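PDB 6LJ9: SUMO-1 cysteine protease S273R from African swine fever virus pig/Kenya/KEN-50/1950, which probably cleaves the viral polyproteins pp220 and pp62 into core-shell proteins as a cysteine protease, and blunts host pyroptosis and cGAS-STING signalling. Local coordinates for residues R177-S182 / I211-K216; P79-N84 / H268-A273; E5-S10 / Y239-L244; E16-K21 / E73-A78. All coordinates share one frame; numbering follows the deposited sequence.

Contact 1: R177-S182 / I211-K216; sequences RGDCWS and IHHTVK
Trp181 and Ser182 run parallel to Val215 and Lys216 in the early part of two neighbouring strands, joined by hydrogen bonds from Trp181 N to Thr214 O (2.9 Å) and from Lys216 N to Trp181 O (2.8 Å). Just before this pairing, the loop residue His212 lays its imidazole flat on the indole of Trp181. The histidine ring and the five-membered ring form a face-to-face stack, centroids 3.8 Å apart and planes 10° from parallel, while His212 CB rests over the six-membered ring as a CH-pi contact. His212 CG lies anti to the backbone N (chi1 -164°), which carries the imidazole across the indole and points NE2 at the backbone of residues 177-182. There NE2 donates to Asp179 O at 2.6 Å; the acceptor lies close to the imidazole plane, yet the donor stands well above the carbonyl plane. Stack and bond together fix the rotation of the imidazole. Ile211 CG1 extends the apolar patch to Trp181 CZ3, 3.8 Å away. Beyond the stack, Cys180 SG packs against the aliphatic chain of Lys216, 3.6 Å from its CD. The carboxylate of Asp179 turns instead to Tyr249 of the second subunit. Strands 181-186 and 215-220 are the two ends of a right-handed beta-alpha-beta crossover through helix 195-208, whose Leu208 touches both Trp181 and Val215, while helix 129-134 packs on Ile211.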
loop_
_atom_site.group_PDB
_atom_site.type_symbol
_atom_site.label_atom_id
_atom_site.label_comp_id
_atom_site.label_asym_id
_atom_site.label_seq_id
_atom_site.Cartn_x
_atom_site.Cartn_y
_atom_site.Cartn_z
ATOM N N ARG B 177 -5.255 -9.556 -1.495
ATOM C CA ARG B 177 -5.565 -8.509 -0.528
ATOM C C ARG B 177 -6.881 -8.751 0.197
ATOM O O ARG B 177 -6.998 -8.438 1.385
ATOM C CB ARG B 177 -5.612 -7.144 -1.223
ATOM C CG ARG B 177 -4.288 -6.679 -1.805
ATOM C CD ARG B 177 -4.488 -5.485 -2.724
ATOM N NE ARG B 177 -5.343 -5.820 -3.860
ATOM C CZ ARG B 177 -5.581 -5.006 -4.883
ATOM N NH1 ARG B 177 -5.024 -3.803 -4.917
ATOM N NH2 ARG B 177 -6.372 -5.394 -5.874
ATOM N N GLY B 178 -7.883 -9.298 -0.488
ATOM C CA GLY B 178 -9.211 -9.420 0.069
ATOM C C GLY B 178 -9.447 -10.743 0.772
ATOM O O GLY B 178 -8.560 -11.590 0.901
ATOM N N ASP B 179 -10.688 -10.915 1.230
ATOM C CA ASP B 179 -11.045 -12.139 1.933
ATOM C C ASP B 179 -11.168 -13.321 0.985
ATOM O O ASP B 179 -11.031 -14.468 1.425
ATOM C CB ASP B 179 -12.349 -11.949 2.713
ATOM C CG ASP B 179 -12.529 -12.986 3.815
ATOM O OD1 ASP B 179 -11.569 -13.222 4.579
ATOM O OD2 ASP B 179 -13.632 -13.560 3.922
ATOM N N CYS B 180 -11.411 -13.066 -0.299
ATOM C CA CYS B 180 -11.415 -14.087 -1.340
ATOM C C CYS B 180 -10.318 -13.741 -2.336
ATOM O O CYS B 180 -10.449 -12.779 -3.100
ATOM C CB CYS B 180 -12.772 -14.169 -2.033
ATOM S SG CYS B 180 -12.730 -15.003 -3.632
ATOM N N TRP B 181 -9.239 -14.515 -2.318
ATOM C CA TRP B 181 -8.151 -14.312 -3.259
ATOM C C TRP B 181 -8.550 -14.829 -4.635
ATOM O O TRP B 181 -9.274 -15.819 -4.764
ATOM C CB TRP B 181 -6.881 -15.015 -2.776
ATOM C CG TRP B 181 -6.372 -14.496 -1.460
ATOM C CD1 TRP B 181 -6.927 -13.511 -0.697
ATOM C CD2 TRP B 181 -5.202 -14.937 -0.757
ATOM N NE1 TRP B 181 -6.180 -13.312 0.438
ATOM C CE2 TRP B 181 -5.115 -14.174 0.425
ATOM C CE3 TRP B 181 -4.223 -15.901 -1.010
ATOM C CZ2 TRP B 181 -4.087 -14.344 1.350
ATOM C CZ3 TRP B 181 -3.201 -16.068 -0.090
ATOM C CH2 TRP B 181 -3.142 -15.294 1.075
ATOM N N SER B 182 -8.078 -14.141 -5.669
ATOM C CA SER B 182 -8.459 -14.458 -7.035
ATOM C C SER B 182 -7.230 -14.506 -7.928
ATOM O O SER B 182 -6.333 -13.665 -7.818
ATOM C CB SER B 182 -9.462 -13.436 -7.584
ATOM O OG SER B 182 -8.935 -12.121 -7.522
ATOM N N ILE B 211 -2.410 -21.370 2.574
ATOM C CA ILE B 211 -2.342 -20.244 3.497
ATOM C C ILE B 211 -3.618 -19.418 3.513
ATOM O O ILE B 211 -3.705 -18.455 4.282
ATOM C CB ILE B 211 -1.130 -19.338 3.192
ATOM C CG1 ILE B 211 -1.290 -18.675 1.825
ATOM C CG2 ILE B 211 0.164 -20.136 3.244
ATOM C CD1 ILE B 211 -0.189 -17.692 1.501
ATOM N N HIS B 212 -4.608 -19.756 2.689
ATOM C CA HIS B 212 -5.879 -19.045 2.687
ATOM C C HIS B 212 -6.995 -20.025 2.361
ATOM O O HIS B 212 -6.765 -21.090 1.783
ATOM C CB HIS B 212 -5.882 -17.878 1.689
ATOM C CG HIS B 212 -6.998 -16.903 1.904
ATOM N ND1 HIS B 212 -7.181 -16.232 3.094
ATOM C CD2 HIS B 212 -7.988 -16.483 1.080
ATOM C CE1 HIS B 212 -8.236 -15.442 2.995
ATOM N NE2 HIS B 212 -8.743 -15.576 1.782
ATOM N N HIS B 213 -8.216 -19.644 2.732
ATOM C CA HIS B 213 -9.359 -20.539 2.642
ATOM C C HIS B 213 -10.197 -20.344 1.385
ATOM O O HIS B 213 -10.891 -21.281 0.975
ATOM C CB HIS B 213 -10.250 -20.368 3.878
ATOM C CG HIS B 213 -10.628 -18.947 4.161
ATOM N ND1 HIS B 213 -11.562 -18.262 3.413
ATOM C CD2 HIS B 213 -10.200 -18.082 5.111
ATOM C CE1 HIS B 213 -11.693 -17.038 3.890
ATOM N NE2 HIS B 213 -10.878 -16.902 4.919
ATOM N N THR B 214 -10.148 -19.169 0.760
ATOM C CA THR B 214 -10.965 -18.873 -0.414
ATOM C C THR B 214 -10.062 -18.375 -1.534
ATOM O O THR B 214 -9.552 -17.252 -1.470
ATOM C CB THR B 214 -12.043 -17.840 -0.090
ATOM O OG1 THR B 214 -12.731 -18.228 1.105
ATOM C CG2 THR B 214 -13.042 -17.743 -1.232
ATOM N N VAL B 215 -9.866 -19.208 -2.552
ATOM C CA VAL B 215 -9.056 -18.862 -3.715
ATOM C C VAL B 215 -9.851 -19.217 -4.964
ATOM O O VAL B 215 -10.253 -20.374 -5.140
ATOM C CB VAL B 215 -7.699 -19.586 -3.717
ATOM C CG1 VAL B 215 -6.823 -19.060 -4.842
ATOM C CG2 VAL B 215 -7.000 -19.428 -2.373
ATOM N N LYS B 216 -10.075 -18.230 -5.827
ATOM C CA LYS B 216 -10.806 -18.417 -7.072
ATOM C C LYS B 216 -9.869 -18.272 -8.264
ATOM O O LYS B 216 -8.961 -17.435 -8.255
ATOM C CB LYS B 216 -11.947 -17.404 -7.210
ATOM C CG LYS B 216 -13.089 -17.564 -6.224
ATOM C CD LYS B 216 -14.190 -16.558 -6.532
ATOM C CE LYS B 216 -15.327 -16.631 -5.528
ATOM N NZ LYS B 216 -16.368 -15.601 -5.805
#

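Contact 2: P79-N84 / H268-A273; sequences PGPRNN and HLFRIA
Arg82 NH1 donates to Phe270 O at 2.8 Å, the oxygen in the guanidinium plane and the donor nearly on the extension of the C=O bond. This bond ties an irregular loop, with an inverse gamma turn centred on Pro81, to the C-terminal tail as it leaves helix 259-269 of the Ulp1-type catalytic domain. The arginine reaches its acceptor with an outstretched chain, CG anti to the backbone N (chi1 173°). Along the way Arg82 CD and NE brush Ile272 CG1, which lies 3.6 Å from NE over one face of the guanidinium. NH2 of the same group bonds to Pro11 O, so two carbonyls help hold it in place. Phe270 is held between two layers. Gly80 CA sits over its ring, 3.8 Å from the centroid, in a CH-pi contact that Pro81 CD continues further along the same face; Leu269 CB lies over the centre of the opposite face. At the start of the loop, Arg271 runs alongside Pro79, its guanidinium laid against the proline ring, with Pro79 CD above one face of the guanidinium, 3.5 Å from Arg271 CZ.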
loop_
_atom_site.group_PDB
_atom_site.type_symbol
_atom_site.label_atom_id
_atom_site.label_comp_id
_atom_site.label_asym_id
_atom_site.label_seq_id
_atom_site.Cartn_x
_atom_site.Cartn_y
_atom_site.Cartn_z
ATOM N N PRO B 79 10.727 4.304 -21.591
ATOM C CA PRO B 79 10.530 4.703 -22.987
ATOM C C PRO B 79 9.647 3.709 -23.720
ATOM O O PRO B 79 9.661 2.507 -23.443
ATOM C CB PRO B 79 11.953 4.710 -23.555
ATOM C CG PRO B 79 12.673 3.693 -22.732
ATOM C CD PRO B 79 12.091 3.804 -21.345
ATOM N N GLY B 80 8.867 4.225 -24.667
ATOM C CA GLY B 80 7.969 3.397 -25.434
ATOM C C GLY B 80 7.056 4.189 -26.347
ATOM O O GLY B 80 7.053 5.424 -26.349
ATOM N N PRO B 81 6.256 3.479 -27.150
ATOM C CA PRO B 81 5.330 4.157 -28.067
ATOM C C PRO B 81 4.254 4.940 -27.331
ATOM O O PRO B 81 3.143 4.442 -27.120
ATOM C CB PRO B 81 4.732 3.000 -28.879
ATOM C CG PRO B 81 4.886 1.801 -28.001
ATOM C CD PRO B 81 6.158 2.012 -27.237
ATOM N N ARG B 82 4.578 6.174 -26.940
ATOM C CA ARG B 82 3.647 6.981 -26.160
ATOM C C ARG B 82 2.584 7.633 -27.037
ATOM O O ARG B 82 1.410 7.686 -26.656
ATOM C CB ARG B 82 4.413 8.044 -25.373
ATOM C CG ARG B 82 3.531 9.047 -24.649
ATOM C CD ARG B 82 4.333 10.255 -24.195
ATOM N NE ARG B 82 3.472 11.335 -23.725
ATOM C CZ ARG B 82 3.201 11.573 -22.446
ATOM N NH1 ARG B 82 3.728 10.808 -21.499
ATOM N NH2 ARG B 82 2.404 12.579 -22.113
ATOM N N ASN B 83 2.972 8.135 -28.212
ATOM C CA ASN B 83 2.061 8.875 -29.079
ATOM C C ASN B 83 1.910 8.228 -30.451
ATOM O O ASN B 83 1.569 8.908 -31.424
ATOM C CB ASN B 83 2.517 10.325 -29.220
ATOM C CG ASN B 83 2.183 11.156 -27.999
ATOM O OD1 ASN B 83 1.036 11.189 -27.554
ATOM N ND2 ASN B 83 3.188 11.823 -27.442
ATOM N N ASN B 84 2.166 6.928 -30.547
ATOM C CA ASN B 84 1.859 6.156 -31.739
ATOM C C ASN B 84 1.276 4.824 -31.294
ATOM O O ASN B 84 1.279 4.487 -30.107
ATOM C CB ASN B 84 3.095 5.957 -32.630
ATOM C CG ASN B 84 4.203 5.194 -31.932
ATOM O OD1 ASN B 84 4.232 3.964 -31.953
ATOM N ND2 ASN B 84 5.132 5.923 -31.321
ATOM N N HIS B 268 0.001 7.690 -20.253
ATOM C CA HIS B 268 0.225 7.405 -18.842
ATOM C C HIS B 268 1.364 6.421 -18.613
ATOM O O HIS B 268 1.861 6.322 -17.484
ATOM C CB HIS B 268 -1.048 6.843 -18.199
ATOM C CG HIS B 268 -2.172 7.828 -18.111
ATOM N ND1 HIS B 268 -2.964 7.951 -16.989
ATOM C CD2 HIS B 268 -2.644 8.728 -19.005
ATOM C CE1 HIS B 268 -3.872 8.888 -17.194
ATOM N NE2 HIS B 268 -3.699 9.375 -18.410
ATOM N N LEU B 269 1.788 5.700 -19.649
ATOM C CA LEU B 269 2.770 4.632 -19.502
ATOM C C LEU B 269 4.192 5.098 -19.792
ATOM O O LEU B 269 5.108 4.828 -19.009
ATOM C CB LEU B 269 2.412 3.463 -20.425
ATOM C CG LEU B 269 1.209 2.598 -20.049
ATOM C CD1 LEU B 269 0.860 1.637 -21.176
ATOM C CD2 LEU B 269 1.494 1.837 -18.767
ATOM N N PHE B 270 4.393 5.791 -20.908
ATOM C CA PHE B 270 5.726 6.047 -21.426
ATOM C C PHE B 270 6.053 7.532 -21.394
ATOM O O PHE B 270 5.168 8.392 -21.341
ATOM C CB PHE B 270 5.868 5.518 -22.857
ATOM C CG PHE B 270 5.402 4.103 -23.025
ATOM C CD1 PHE B 270 6.070 3.063 -22.399
ATOM C CD2 PHE B 270 4.298 3.810 -23.808
ATOM C CE1 PHE B 270 5.643 1.756 -22.550
ATOM C CE2 PHE B 270 3.867 2.506 -23.964
ATOM C CZ PHE B 270 4.541 1.478 -23.334
ATOM N N ARG B 271 7.351 7.816 -21.427
ATOM C CA ARG B 271 7.860 9.172 -21.517
ATOM C C ARG B 271 7.971 9.593 -22.979
ATOM O O ARG B 271 7.838 8.788 -23.902
ATOM C CB ARG B 271 9.219 9.285 -20.823
ATOM C CG ARG B 271 10.310 8.410 -21.426
ATOM C CD ARG B 271 11.690 8.825 -20.934
ATOM N NE ARG B 271 12.751 8.007 -21.514
ATOM C CZ ARG B 271 13.382 7.031 -20.869
ATOM N NH1 ARG B 271 13.063 6.749 -19.612
ATOM N NH2 ARG B 271 14.335 6.340 -21.477
ATOM N N ILE B 272 8.221 10.885 -23.183
ATOM C CA ILE B 272 8.350 11.452 -24.524
ATOM C C ILE B 272 9.797 11.243 -24.965
ATOM O O ILE B 272 10.685 12.019 -24.611
ATOM C CB ILE B 272 7.953 12.929 -24.557
ATOM C CG1 ILE B 272 6.576 13.116 -23.916
ATOM C CG2 ILE B 272 7.941 13.444 -25.986
ATOM C CD1 ILE B 272 6.232 14.555 -23.616
ATOM N N ALA B 273 10.038 10.186 -25.734
ATOM C CA ALA B 273 11.383 9.867 -26.193
ATOM C C ALA B 273 11.348 9.140 -27.533
ATOM O O ALA B 273 12.278 8.413 -27.881
ATOM C CB ALA B 273 12.112 9.027 -25.154
#

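Contact 3: E5-S10 / Y239-L244; sequences EKITSS and YIRARL
Arg241 and Thr8 are roughly perpendicular, the guanidinium presenting its edge to the threonine hydroxyl and a face to Ser9. The contact is loop-on-helix packing: residues 7-9, just after the N-terminal helix 3-6, lie against helix 232-244 of the Ulp1-type catalytic domain, the helix that begins at the presumed nucleophile Cys232. Arg241 CG is anti to the backbone N (chi1 -179°), and a bend at chi2 (55°) turns the head toward Thr8 and Ser9. NH2 then donates to Thr8 OG1 at 3.0 Å, almost straight at 175° and within the guanidinium plane. The same nitrogen forms a salt bridge with Glu16, its stronger partner, and Trp100 adds a cation-pi contact, so the buried arginine is held from several sides. Nearer the helix the packing becomes apolar: Ile7 crosses the arginine obliquely, with CD1 4.2 Å from Arg241 CG, and sets its CG2 3.8 Å from Ala242 CA. Ser9 CB lies over one guanidinium face, 3.9 Å from Arg241 CZ.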
loop_
_atom_site.group_PDB
_atom_site.type_symbol
_atom_site.label_atom_id
_atom_site.label_comp_id
_atom_site.label_asym_id
_atom_site.label_seq_id
_atom_site.Cartn_x
_atom_site.Cartn_y
_atom_site.Cartn_z
ATOM N N GLU B 5 -9.982 8.053 -15.656
ATOM C CA GLU B 5 -10.002 8.943 -14.502
ATOM C C GLU B 5 -10.000 8.178 -13.184
ATOM O O GLU B 5 -9.603 8.739 -12.158
ATOM C CB GLU B 5 -11.227 9.858 -14.556
ATOM C CG GLU B 5 -11.285 10.783 -15.759
ATOM C CD GLU B 5 -12.489 11.704 -15.718
ATOM O OE1 GLU B 5 -13.204 11.704 -14.692
ATOM O OE2 GLU B 5 -12.722 12.428 -16.708
ATOM N N LYS B 6 -10.436 6.916 -13.192
ATOM C CA LYS B 6 -10.505 6.144 -11.954
ATOM C C LYS B 6 -9.117 5.897 -11.374
ATOM O O LYS B 6 -8.877 6.145 -10.186
ATOM C CB LYS B 6 -11.221 4.816 -12.199
ATOM C CG LYS B 6 -12.729 4.861 -12.030
ATOM C CD LYS B 6 -13.313 3.457 -12.085
ATOM C CE LYS B 6 -14.764 3.437 -11.635
ATOM N NZ LYS B 6 -15.298 2.049 -11.573
ATOM N N ILE B 7 -8.192 5.402 -12.196
ATOM C CA ILE B 7 -6.865 5.018 -11.724
ATOM C C ILE B 7 -6.065 6.262 -11.358
ATOM O O ILE B 7 -6.479 7.390 -11.647
ATOM C CB ILE B 7 -6.125 4.163 -12.770
ATOM C CG1 ILE B 7 -5.787 4.993 -14.010
ATOM C CG2 ILE B 7 -6.962 2.948 -13.149
ATOM C CD1 ILE B 7 -5.104 4.199 -15.104
ATOM N N THR B 8 -4.910 6.062 -10.725
ATOM C CA THR B 8 -4.156 7.142 -10.103
ATOM C C THR B 8 -3.025 7.678 -10.975
ATOM O O THR B 8 -2.246 8.516 -10.509
ATOM C CB THR B 8 -3.591 6.675 -8.758
ATOM O OG1 THR B 8 -2.686 5.585 -8.969
ATOM C CG2 THR B 8 -4.714 6.220 -7.837
ATOM N N SER B 9 -2.916 7.227 -12.221
ATOM C CA SER B 9 -1.850 7.687 -13.099
ATOM C C SER B 9 -2.251 8.976 -13.813
ATOM O O SER B 9 -3.388 9.444 -13.726
ATOM C CB SER B 9 -1.485 6.608 -14.114
ATOM O OG SER B 9 -2.616 6.222 -14.870
ATOM N N SER B 10 -1.294 9.543 -14.538
ATOM C CA SER B 10 -1.478 10.821 -15.207
ATOM C C SER B 10 -0.607 10.836 -16.451
ATOM O O SER B 10 0.319 10.025 -16.579
ATOM C CB SER B 10 -1.122 11.991 -14.280
ATOM O OG SER B 10 0.282 12.111 -14.120
ATOM N N TYR B 239 -5.115 -3.273 -17.205
ATOM C CA TYR B 239 -5.809 -4.181 -16.296
ATOM C C TYR B 239 -5.052 -4.315 -14.982
ATOM O O TYR B 239 -5.643 -4.233 -13.900
ATOM C CB TYR B 239 -5.991 -5.548 -16.959
ATOM C CG TYR B 239 -6.751 -6.547 -16.112
ATOM C CD1 TYR B 239 -8.139 -6.543 -16.083
ATOM C CD2 TYR B 239 -6.082 -7.496 -15.351
ATOM C CE1 TYR B 239 -8.840 -7.454 -15.315
ATOM C CE2 TYR B 239 -6.776 -8.412 -14.579
ATOM C CZ TYR B 239 -8.155 -8.386 -14.566
ATOM O OH TYR B 239 -8.851 -9.293 -13.801
ATOM N N ILE B 240 -3.734 -4.514 -15.060
ATOM C CA ILE B 240 -2.926 -4.641 -13.850
ATOM C C ILE B 240 -2.977 -3.354 -13.037
ATOM O O ILE B 240 -3.129 -3.381 -11.810
ATOM C CB ILE B 240 -1.480 -5.027 -14.209
ATOM C CG1 ILE B 240 -1.440 -6.420 -14.845
ATOM C CG2 ILE B 240 -0.587 -4.956 -12.977
ATOM C CD1 ILE B 240 -0.049 -6.882 -15.232
ATOM N N ARG B 241 -2.862 -2.206 -13.708
ATOM C CA ARG B 241 -2.868 -0.932 -12.995
ATOM C C ARG B 241 -4.228 -0.655 -12.364
ATOM O O ARG B 241 -4.303 -0.160 -11.232
ATOM C CB ARG B 241 -2.473 0.203 -13.938
ATOM C CG ARG B 241 -2.420 1.569 -13.272
ATOM C CD ARG B 241 -1.505 1.550 -12.059
ATOM N NE ARG B 241 -1.462 2.840 -11.378
ATOM C CZ ARG B 241 -0.530 3.765 -11.588
ATOM N NH1 ARG B 241 0.442 3.543 -12.462
ATOM N NH2 ARG B 241 -0.570 4.910 -10.921
ATOM N N ALA B 242 -5.313 -0.968 -13.076
ATOM C CA ALA B 242 -6.645 -0.756 -12.519
ATOM C C ALA B 242 -6.890 -1.654 -11.312
ATOM O O ALA B 242 -7.474 -1.214 -10.315
ATOM C CB ALA B 242 -7.708 -0.992 -13.590
ATOM N N ARG B 243 -6.455 -2.915 -11.382
ATOM C CA ARG B 243 -6.604 -3.805 -10.235
ATOM C C ARG B 243 -5.744 -3.340 -9.066
ATOM O O ARG B 243 -6.133 -3.486 -7.901
ATOM C CB ARG B 243 -6.243 -5.240 -10.623
ATOM C CG ARG B 243 -7.100 -5.830 -11.731
ATOM C CD ARG B 243 -8.499 -6.183 -11.255
ATOM N NE ARG B 243 -8.491 -7.275 -10.286
ATOM C CZ ARG B 243 -8.689 -7.118 -8.982
ATOM N NH1 ARG B 243 -8.917 -5.911 -8.486
ATOM N NH2 ARG B 243 -8.665 -8.169 -8.174
ATOM N N LEU B 244 -4.566 -2.778 -9.361
ATOM C CA LEU B 244 -3.718 -2.235 -8.305
ATOM C C LEU B 244 -4.386 -1.054 -7.616
ATOM O O LEU B 244 -4.276 -0.896 -6.393
ATOM C CB LEU B 244 -2.361 -1.826 -8.879
ATOM C CG LEU B 244 -1.353 -2.944 -9.154
ATOM C CD1 LEU B 244 -0.109 -2.389 -9.831
ATOM C CD2 LEU B 244 -0.985 -3.662 -7.864
#

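Contact 4: E16-K21 / E73-A78; sequences EHITNK and ETRFKA
A bend at chi3 (63°) folds the guanidinium of Arg75 back toward Ile18, whose own bent chain (chi2 -54°) places CD1 over the centre of one guanidinium face. The two side chains lie crosswise, with Ile18 CD1 4.0 Å from Arg75 CZ and Ile18 CG2 3.7 Å from Arg75 NH2. The methyls thus pack on the flat of the cation, and Arg75 NE bonds to Cys24 O. His17 lies beside the last turn of helix 68-75 and turns the edge of its ring to the backbone, where NE2 makes a weak bond to Thr74 O at 3.3 Å, bent to 124°. On the other flank, Lys77 stretches out its full chain to Glu16, which is bent at chi2, and the two form a long salt bridge of 3.7 Å between Glu16 OE2 and Lys77 NZ. Both charges have closer partners. Across the segments, then, the loop is joined to residues 74-77 by apolar packing on a cation, one weak hydrogen bond and a long salt bridge, while the firmer polar bonds run outward: Glu16 to Arg241 of the catalytic domain, Lys77 to the carbonyls of His268 and Ser12, and Arg75 to Cys24.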
loop_
_atom_site.group_PDB
_atom_site.type_symbol
_atom_site.label_atom_id
_atom_site.label_comp_id
_atom_site.label_asym_id
_atom_site.label_seq_id
_atom_site.Cartn_x
_atom_site.Cartn_y
_atom_site.Cartn_z
ATOM N N GLU B 16 6.247 7.797 -11.290
ATOM C CA GLU B 16 5.048 7.886 -10.462
ATOM C C GLU B 16 5.383 8.217 -9.012
ATOM O O GLU B 16 4.632 8.941 -8.349
ATOM C CB GLU B 16 4.258 6.579 -10.547
ATOM C CG GLU B 16 3.899 6.157 -11.962
ATOM C CD GLU B 16 2.414 6.271 -12.249
ATOM O OE1 GLU B 16 1.637 6.493 -11.297
ATOM O OE2 GLU B 16 2.024 6.137 -13.429
ATOM N N HIS B 17 6.498 7.695 -8.503
ATOM C CA HIS B 17 6.893 7.940 -7.121
ATOM C C HIS B 17 7.537 9.305 -6.916
ATOM O O HIS B 17 7.867 9.645 -5.773
ATOM C CB HIS B 17 7.853 6.847 -6.639
ATOM C CG HIS B 17 9.105 6.741 -7.453
ATOM N ND1 HIS B 17 9.159 6.063 -8.651
ATOM C CD2 HIS B 17 10.353 7.218 -7.235
ATOM C CE1 HIS B 17 10.385 6.129 -9.138
ATOM N NE2 HIS B 17 11.130 6.825 -8.299
ATOM N N ILE B 18 7.728 10.085 -7.975
ATOM C CA ILE B 18 8.329 11.408 -7.851
ATOM C C ILE B 18 7.277 12.377 -7.324
ATOM O O ILE B 18 6.203 12.527 -7.916
ATOM C CB ILE B 18 8.899 11.886 -9.194
ATOM C CG1 ILE B 18 10.040 10.971 -9.643
ATOM C CG2 ILE B 18 9.371 13.328 -9.090
ATOM C CD1 ILE B 18 11.128 10.797 -8.608
ATOM N N THR B 19 7.590 13.042 -6.210
ATOM C CA THR B 19 6.638 13.949 -5.580
ATOM C C THR B 19 6.633 15.327 -6.235
ATOM O O THR B 19 5.613 16.024 -6.191
ATOM C CB THR B 19 6.952 14.070 -4.084
ATOM O OG1 THR B 19 7.008 12.762 -3.502
ATOM C CG2 THR B 19 5.885 14.885 -3.362
ATOM N N ASN B 20 7.747 15.725 -6.857
ATOM C CA ASN B 20 7.834 17.054 -7.462
ATOM C C ASN B 20 6.758 17.255 -8.523
ATOM O O ASN B 20 6.080 18.289 -8.543
ATOM C CB ASN B 20 9.225 17.266 -8.062
ATOM C CG ASN B 20 10.240 17.715 -7.032
ATOM O OD1 ASN B 20 9.905 18.421 -6.081
ATOM N ND2 ASN B 20 11.490 17.310 -7.217
ATOM N N LYS B 21 6.608 16.285 -9.428
ATOM C CA LYS B 21 5.571 16.278 -10.458
ATOM C C LYS B 21 5.750 17.388 -11.492
ATOM O O LYS B 21 5.526 17.161 -12.685
ATOM C CB LYS B 21 4.177 16.372 -9.827
ATOM C CG LYS B 21 3.799 15.186 -8.951
ATOM C CD LYS B 21 2.384 15.331 -8.405
ATOM C CE LYS B 21 1.962 14.099 -7.620
ATOM N NZ LYS B 21 0.555 14.193 -7.138
ATOM N N GLU B 73 16.376 6.515 -15.879
ATOM C CA GLU B 73 15.913 5.249 -15.320
ATOM C C GLU B 73 15.224 5.422 -13.973
ATOM O O GLU B 73 14.393 4.586 -13.601
ATOM C CB GLU B 73 17.079 4.270 -15.172
ATOM C CG GLU B 73 17.766 3.902 -16.476
ATOM C CD GLU B 73 18.688 2.706 -16.328
ATOM O OE1 GLU B 73 18.288 1.592 -16.732
ATOM O OE2 GLU B 73 19.807 2.876 -15.801
ATOM N N THR B 74 15.545 6.483 -13.230
ATOM C CA THR B 74 15.055 6.633 -11.867
ATOM C C THR B 74 14.000 7.715 -11.692
ATOM O O THR B 74 13.210 7.628 -10.748
ATOM C CB THR B 74 16.219 6.932 -10.910
ATOM O OG1 THR B 74 16.863 8.151 -11.302
ATOM C CG2 THR B 74 17.233 5.798 -10.933
ATOM N N ARG B 75 13.962 8.724 -12.562
ATOM C CA ARG B 75 13.038 9.836 -12.399
ATOM C C ARG B 75 12.085 10.022 -13.572
ATOM O O ARG B 75 11.270 10.951 -13.543
ATOM C CB ARG B 75 13.812 11.139 -12.160
ATOM C CG ARG B 75 14.654 11.132 -10.895
ATOM C CD ARG B 75 15.232 12.506 -10.608
ATOM N NE ARG B 75 14.189 13.498 -10.361
ATOM C CZ ARG B 75 13.731 13.817 -9.154
ATOM N NH1 ARG B 75 14.226 13.223 -8.076
ATOM N NH2 ARG B 75 12.780 14.732 -9.025
ATOM N N PHE B 76 12.160 9.178 -14.596
ATOM C CA PHE B 76 11.251 9.241 -15.728
ATOM C C PHE B 76 10.567 7.895 -15.917
ATOM O O PHE B 76 11.032 6.861 -15.430
ATOM C CB PHE B 76 11.984 9.629 -17.020
ATOM C CG PHE B 76 12.403 11.070 -17.074
ATOM C CD1 PHE B 76 13.590 11.482 -16.491
ATOM C CD2 PHE B 76 11.617 12.010 -17.720
ATOM C CE1 PHE B 76 13.983 12.806 -16.543
ATOM C CE2 PHE B 76 12.003 13.335 -17.777
ATOM C CZ PHE B 76 13.188 13.734 -17.187
ATOM N N LYS B 77 9.446 7.921 -16.632
ATOM C CA LYS B 77 8.783 6.683 -17.002
ATOM C C LYS B 77 9.579 5.973 -18.096
ATOM O O LYS B 77 10.489 6.535 -18.710
ATOM C CB LYS B 77 7.351 6.956 -17.458
ATOM C CG LYS B 77 6.425 7.411 -16.340
ATOM C CD LYS B 77 5.031 7.726 -16.858
ATOM C CE LYS B 77 4.080 8.054 -15.716
ATOM N NZ LYS B 77 2.750 8.517 -16.205
ATOM N N ALA B 78 9.227 4.712 -18.331
ATOM C CA ALA B 78 9.951 3.910 -19.301
ATOM C C ALA B 78 9.736 4.451 -20.714
ATOM O O ALA B 78 8.682 5.012 -21.020
ATOM C CB ALA B 78 9.500 2.454 -19.230
#

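How the contacts relate
Chemistry follows position here. Contact 3 is buried, contact 4 lies at the surface, and contacts 1 and 2 are partly buried. Contact 1 alone pairs two well-formed strands, at the edge of the sheet within this chain and beside the second subunit; contact 2 joins a loop to the C-terminal tail, contact 3 lays a loop on a helix, and contact 4 joins a loop to a helix and the loop after it. Contacts 2, 3 and 4 cluster: His268 bonds to Ser9 of contact 3 and Lys77 of contact 4, and the Glu16-Arg241 salt bridge links 3 with 4. Contact 1 reaches them through Arg177 NH2 to Arg243 O. Aromatic stacking marks contact 1; arginines organise much of the rest.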